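PDB 3GDI: period circadian protein homolog 2 from Mus musculus, which probably takes part in the mammalian circadian clock as a nuclear transcription regulator that forms protein-protein contacts through tandem PAS domains. Local coordinates for residues Thr169-Asp181 and Pro192-Leu204. Sequence-based numbering, arbitrary orientation.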
loop_
_atom_site.group_PDB
_atom_site.type_symbol
_atom_site.label_atom_id
_atom_site.label_comp_id
_atom_site.label_asym_id
_atom_site.label_seq_id
_atom_site.Cartn_x
_atom_site.Cartn_y
_atom_site.Cartn_z
ATOM N N THR A 169 -1.624 -13.254 -4.579
ATOM C CA THR A 169 -1.479 -12.477 -3.365
ATOM C C THR A 169 -0.005 -12.135 -3.224
ATOM O O THR A 169 0.870 -12.898 -3.655
ATOM C CB THR A 169 -1.897 -13.270 -2.132
ATOM O OG1 THR A 169 -1.084 -14.443 -2.033
ATOM C CG2 THR A 169 -3.355 -13.665 -2.212
ATOM N N THR A 170 0.262 -10.983 -2.621
ATOM C CA THR A 170 1.624 -10.528 -2.392
ATOM C C THR A 170 1.742 -10.124 -0.929
ATOM O O THR A 170 0.822 -9.542 -0.379
ATOM C CB THR A 170 1.949 -9.300 -3.259
ATOM O OG1 THR A 170 1.777 -9.637 -4.637
ATOM C CG2 THR A 170 3.390 -8.838 -3.033
ATOM N N HIS A 171 2.844 -10.460 -0.283
ATOM C CA HIS A 171 3.023 -10.040 1.092
ATOM C C HIS A 171 4.473 -9.703 1.435
ATOM O O HIS A 171 5.410 -10.193 0.805
ATOM C CB HIS A 171 2.412 -11.042 2.098
ATOM C CG HIS A 171 3.036 -12.407 2.124
ATOM N ND1 HIS A 171 2.543 -13.468 1.389
ATOM C CD2 HIS A 171 4.010 -12.921 2.911
ATOM C CE1 HIS A 171 3.177 -14.574 1.729
ATOM N NE2 HIS A 171 4.072 -14.272 2.653
ATOM N N THR A 172 4.643 -8.807 2.397
ATOM C CA THR A 172 5.962 -8.388 2.830
ATOM C C THR A 172 6.533 -9.418 3.798
ATOM O O THR A 172 5.833 -10.322 4.252
ATOM C CB THR A 172 5.907 -6.983 3.499
ATOM O OG1 THR A 172 4.687 -6.846 4.238
ATOM C CG2 THR A 172 5.981 -5.886 2.455
ATOM N N PRO A 173 7.822 -9.300 4.126
ATOM C CA PRO A 173 8.404 -10.275 5.048
ATOM C C PRO A 173 7.694 -10.366 6.389
ATOM O O PRO A 173 7.635 -11.442 6.975
ATOM C CB PRO A 173 9.849 -9.802 5.170
ATOM C CG PRO A 173 10.113 -9.197 3.813
ATOM C CD PRO A 173 8.855 -8.386 3.607
ATOM N N ASN A 174 7.142 -9.250 6.876
ATOM C CA ASN A 174 6.428 -9.251 8.163
ATOM C C ASN A 174 5.109 -10.019 8.037
ATOM O O ASN A 174 4.311 -10.068 8.976
ATOM C CB ASN A 174 6.146 -7.819 8.655
ATOM C CG ASN A 174 5.228 -7.057 7.727
ATOM O OD1 ASN A 174 4.773 -7.593 6.720
ATOM N ND2 ASN A 174 4.957 -5.807 8.053
ATOM N N CYS A 175 4.883 -10.602 6.864
ATOM C CA CYS A 175 3.692 -11.404 6.611
ATOM C C CYS A 175 2.323 -10.731 6.610
ATOM O O CYS A 175 1.328 -11.369 6.941
ATOM C CB CYS A 175 3.657 -12.594 7.569
ATOM S SG CYS A 175 4.918 -13.826 7.189
ATOM N N LEU A 176 2.280 -9.451 6.250
ATOM C CA LEU A 176 1.020 -8.728 6.128
ATOM C C LEU A 176 0.793 -8.589 4.620
ATOM O O LEU A 176 1.727 -8.269 3.880
ATOM C CB LEU A 176 1.132 -7.334 6.742
ATOM C CG LEU A 176 0.934 -7.144 8.240
ATOM C CD1 LEU A 176 1.253 -8.430 8.982
ATOM C CD2 LEU A 176 1.807 -5.971 8.703
ATOM N N PHE A 177 -0.426 -8.831 4.153
ATOM C CA PHE A 177 -0.705 -8.707 2.715
ATOM C C PHE A 177 -0.242 -7.345 2.218
ATOM O O PHE A 177 -0.274 -6.371 2.961
ATOM C CB PHE A 177 -2.211 -8.835 2.435
ATOM C CG PHE A 177 -2.743 -10.237 2.570
ATOM C CD1 PHE A 177 -2.336 -11.243 1.689
ATOM C CD2 PHE A 177 -3.642 -10.556 3.577
ATOM C CE1 PHE A 177 -2.819 -12.551 1.811
ATOM C CE2 PHE A 177 -4.131 -11.861 3.706
ATOM C CZ PHE A 177 -3.715 -12.860 2.818
ATOM N N GLN A 178 0.192 -7.274 0.965
ATOM C CA GLN A 178 0.608 -6.006 0.377
ATOM C C GLN A 178 -0.388 -5.658 -0.733
ATOM O O GLN A 178 -0.650 -4.484 -1.035
ATOM C CB GLN A 178 2.031 -6.110 -0.202
ATOM C CG GLN A 178 2.524 -4.821 -0.866
ATOM C CD GLN A 178 2.128 -4.739 -2.342
ATOM O OE1 GLN A 178 2.105 -3.655 -2.946
ATOM N NE2 GLN A 178 1.841 -5.888 -2.934
ATOM N N ALA A 179 -0.928 -6.708 -1.341
ATOM C CA ALA A 179 -1.891 -6.553 -2.403
ATOM C C ALA A 179 -2.534 -7.891 -2.679
ATOM O O ALA A 179 -1.984 -8.946 -2.346
ATOM C CB ALA A 179 -1.213 -6.042 -3.653
ATOM N N VAL A 180 -3.717 -7.818 -3.272
ATOM C CA VAL A 180 -4.489 -8.974 -3.668
ATOM C C VAL A 180 -4.956 -8.558 -5.055
ATOM O O VAL A 180 -5.417 -7.426 -5.236
ATOM C CB VAL A 180 -5.705 -9.174 -2.762
ATOM C CG1 VAL A 180 -6.384 -10.461 -3.114
ATOM C CG2 VAL A 180 -5.276 -9.187 -1.304
ATOM N N ASP A 181 -4.830 -9.438 -6.043
ATOM C CA ASP A 181 -5.237 -9.040 -7.377
ATOM C C ASP A 181 -6.743 -9.130 -7.560
ATOM O O ASP A 181 -7.439 -9.850 -6.840
ATOM C CB ASP A 181 -4.477 -9.844 -8.438
ATOM C CG ASP A 181 -5.092 -11.181 -8.710
ATOM O OD1 ASP A 181 -5.373 -11.908 -7.745
ATOM O OD2 ASP A 181 -5.284 -11.509 -9.898
ATOM N N PRO A 192 -10.127 -5.912 -1.956
ATOM C CA PRO A 192 -8.705 -5.708 -1.650
ATOM C C PRO A 192 -8.378 -5.037 -0.323
ATOM O O PRO A 192 -7.496 -5.489 0.399
ATOM C CB PRO A 192 -8.210 -4.904 -2.842
ATOM C CG PRO A 192 -9.062 -5.443 -3.971
ATOM C CD PRO A 192 -10.435 -5.472 -3.330
ATOM N N GLN A 193 -9.105 -3.977 0.010
ATOM C CA GLN A 193 -8.853 -3.227 1.230
ATOM C C GLN A 193 -9.132 -3.956 2.530
ATOM O O GLN A 193 -8.687 -3.505 3.591
ATOM C CB GLN A 193 -9.639 -1.910 1.219
ATOM C CG GLN A 193 -11.147 -2.048 1.082
ATOM C CD GLN A 193 -11.631 -1.960 -0.372
ATOM O OE1 GLN A 193 -12.779 -1.606 -0.625
ATOM N NE2 GLN A 193 -10.757 -2.282 -1.323
ATOM N N ASP A 194 -9.868 -5.066 2.464
ATOM C CA ASP A 194 -10.172 -5.820 3.673
ATOM C C ASP A 194 -8.983 -6.656 4.118
ATOM O O ASP A 194 -8.824 -6.938 5.302
ATOM C CB ASP A 194 -11.354 -6.759 3.461
ATOM C CG ASP A 194 -12.602 -6.040 3.019
ATOM O OD1 ASP A 194 -12.792 -4.869 3.416
ATOM O OD2 ASP A 194 -13.406 -6.661 2.286
ATOM N N LEU A 195 -8.151 -7.040 3.153
ATOM C CA LEU A 195 -6.980 -7.879 3.396
ATOM C C LEU A 195 -5.639 -7.151 3.430
ATOM O O LEU A 195 -4.692 -7.644 4.031
ATOM C CB LEU A 195 -6.919 -8.986 2.336
ATOM C CG LEU A 195 -8.026 -10.025 2.481
ATOM C CD1 LEU A 195 -8.133 -10.925 1.258
ATOM C CD2 LEU A 195 -7.714 -10.833 3.726
ATOM N N ILE A 196 -5.545 -5.990 2.791
ATOM C CA ILE A 196 -4.279 -5.271 2.787
ATOM C C ILE A 196 -3.860 -4.864 4.197
ATOM O O ILE A 196 -4.642 -4.265 4.926
ATOM C CB ILE A 196 -4.346 -4.012 1.894
ATOM C CG1 ILE A 196 -4.496 -4.416 0.429
ATOM C CG2 ILE A 196 -3.074 -3.201 2.036
ATOM C CD1 ILE A 196 -4.632 -3.233 -0.518
ATOM N N GLU A 197 -2.625 -5.204 4.568
ATOM C CA GLU A 197 -2.061 -4.885 5.881
ATOM C C GLU A 197 -2.520 -5.786 7.027
ATOM O O GLU A 197 -2.328 -5.444 8.201
ATOM C CB GLU A 197 -2.359 -3.430 6.263
ATOM C CG GLU A 197 -1.852 -2.383 5.278
ATOM C CD GLU A 197 -0.352 -2.204 5.321
ATOM O OE1 GLU A 197 0.138 -1.230 4.713
ATOM O OE2 GLU A 197 0.339 -3.029 5.954
ATOM N N THR A 198 -3.124 -6.925 6.708
ATOM C CA THR A 198 -3.561 -7.843 7.752
ATOM C C THR A 198 -2.712 -9.112 7.683
ATOM O O THR A 198 -2.145 -9.428 6.636
ATOM C CB THR A 198 -5.060 -8.183 7.605
ATOM O OG1 THR A 198 -5.251 -9.098 6.520
ATOM C CG2 THR A 198 -5.860 -6.913 7.324
ATOM N N PRO A 199 -2.617 -9.864 8.795
ATOM C CA PRO A 199 -1.811 -11.089 8.795
ATOM C C PRO A 199 -2.263 -12.114 7.779
ATOM O O PRO A 199 -3.432 -12.467 7.717
ATOM C CB PRO A 199 -1.957 -11.616 10.231
ATOM C CG PRO A 199 -2.253 -10.375 11.040
ATOM C CD PRO A 199 -3.229 -9.651 10.121
ATOM N N VAL A 200 -1.316 -12.586 6.987
ATOM C CA VAL A 200 -1.574 -13.607 5.991
ATOM C C VAL A 200 -2.059 -14.866 6.698
ATOM O O VAL A 200 -3.042 -15.481 6.295
ATOM C CB VAL A 200 -0.277 -13.958 5.248
ATOM C CG1 VAL A 200 -0.467 -15.209 4.400
ATOM C CG2 VAL A 200 0.164 -12.772 4.406
ATOM N N LEU A 201 -1.354 -15.236 7.760
ATOM C CA LEU A 201 -1.657 -16.436 8.527
ATOM C C LEU A 201 -3.054 -16.513 9.119
ATOM O O LEU A 201 -3.573 -17.601 9.353
ATOM C CB LEU A 201 -0.621 -16.607 9.638
ATOM C CG LEU A 201 0.577 -17.477 9.262
ATOM C CD1 LEU A 201 1.043 -17.105 7.880
ATOM C CD2 LEU A 201 1.697 -17.306 10.282
ATOM N N VAL A 202 -3.657 -15.359 9.371
ATOM C CA VAL A 202 -4.995 -15.319 9.937
ATOM C C VAL A 202 -6.016 -15.945 8.985
ATOM O O VAL A 202 -6.915 -16.670 9.418
ATOM C CB VAL A 202 -5.375 -13.849 10.320
ATOM C CG1 VAL A 202 -6.852 -13.579 10.129
ATOM C CG2 VAL A 202 -5.020 -13.616 11.769
ATOM N N GLN A 203 -5.858 -15.694 7.690
ATOM C CA GLN A 203 -6.771 -16.241 6.691
ATOM C C GLN A 203 -6.590 -17.733 6.452
ATOM O O GLN A 203 -7.440 -18.370 5.845
ATOM C CB GLN A 203 -6.591 -15.520 5.359
ATOM C CG GLN A 203 -6.836 -14.037 5.423
ATOM C CD GLN A 203 -8.206 -13.701 5.960
ATOM O OE1 GLN A 203 -9.184 -14.379 5.663
ATOM N NE2 GLN A 203 -8.287 -12.636 6.737
ATOM N N LEU A 204 -5.485 -18.302 6.905
ATOM C CA LEU A 204 -5.261 -19.722 6.681
ATOM C C LEU A 204 -5.938 -20.572 7.738
ATOM O O LEU A 204 -6.132 -20.135 8.867
ATOM C CB LEU A 204 -3.756 -20.029 6.655
ATOM C CG LEU A 204 -3.022 -20.040 5.309
ATOM C CD1 LEU A 204 -3.255 -18.770 4.522
ATOM C CD2 LEU A 204 -1.554 -20.207 5.583
HETATM O O HOH W 1 3.187 -4.361 6.259
HETATM O O HOH W 2 0.629 -13.459 9.282
#
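Cys175 O is gripped by two donors: Val200 N, 2.9 Å away on a nearly straight bond (169° at the hydrogen), and a water that also accepts from Leu201 N. The backbones then bridge where Leu176 meets Pro199. Phe177 N donates to Thr198 O at 3.1 Å, and Glu197 N reaches Phe177 O, also at 3.1 Å, from above the carbonyl plane. Beside this bridge Asn174 ND2 and Glu197 OE2 share a second water, while Asn174 OD1 closes an Asx turn onto Leu176 N.

The Phe177 side chain turns beside its own backbone N (chi1 -73°) and packs against residues 195-203. Val200 CG2 sits over the centre of one face of this ring, 4.0 Å from its centroid and 12° off the normal. The same methyl lies over a face of the His171 imidazole, offset toward the rim, so one branch of Val200 wedges between two rings. At the phenyl edge, Phe177 CD2 approaches Leu195 O to 3.1 Å. That oxygen accepts hydrogen bonds from Thr198 N and Thr198 OG1, both arriving from one face of its plane, which pins the turn from Leu195 to Thr198. The Leu195 side chain lies alongside that of Phe177, with Leu195 CD2 3.7 Å from Phe177 CE2, and Gln203 CG meets the ring edge. A serine in place of Phe177 would probably open a gap among Leu195, Val200 and Gln203 and take away one of the two ring faces that Val200 CG2 packs on.

Phe234 of strand 227-235 also touches Phe177, and Tyr80 of the second subunit packs on Thr198 and Pro199. The contact ties strand 177-180, outermost in this chain's sheet, and its hairpin to the short helical connection following it, the arrangement of a PAS fold with its five-stranded antiparallel sheet in order 2-1-5-4-3.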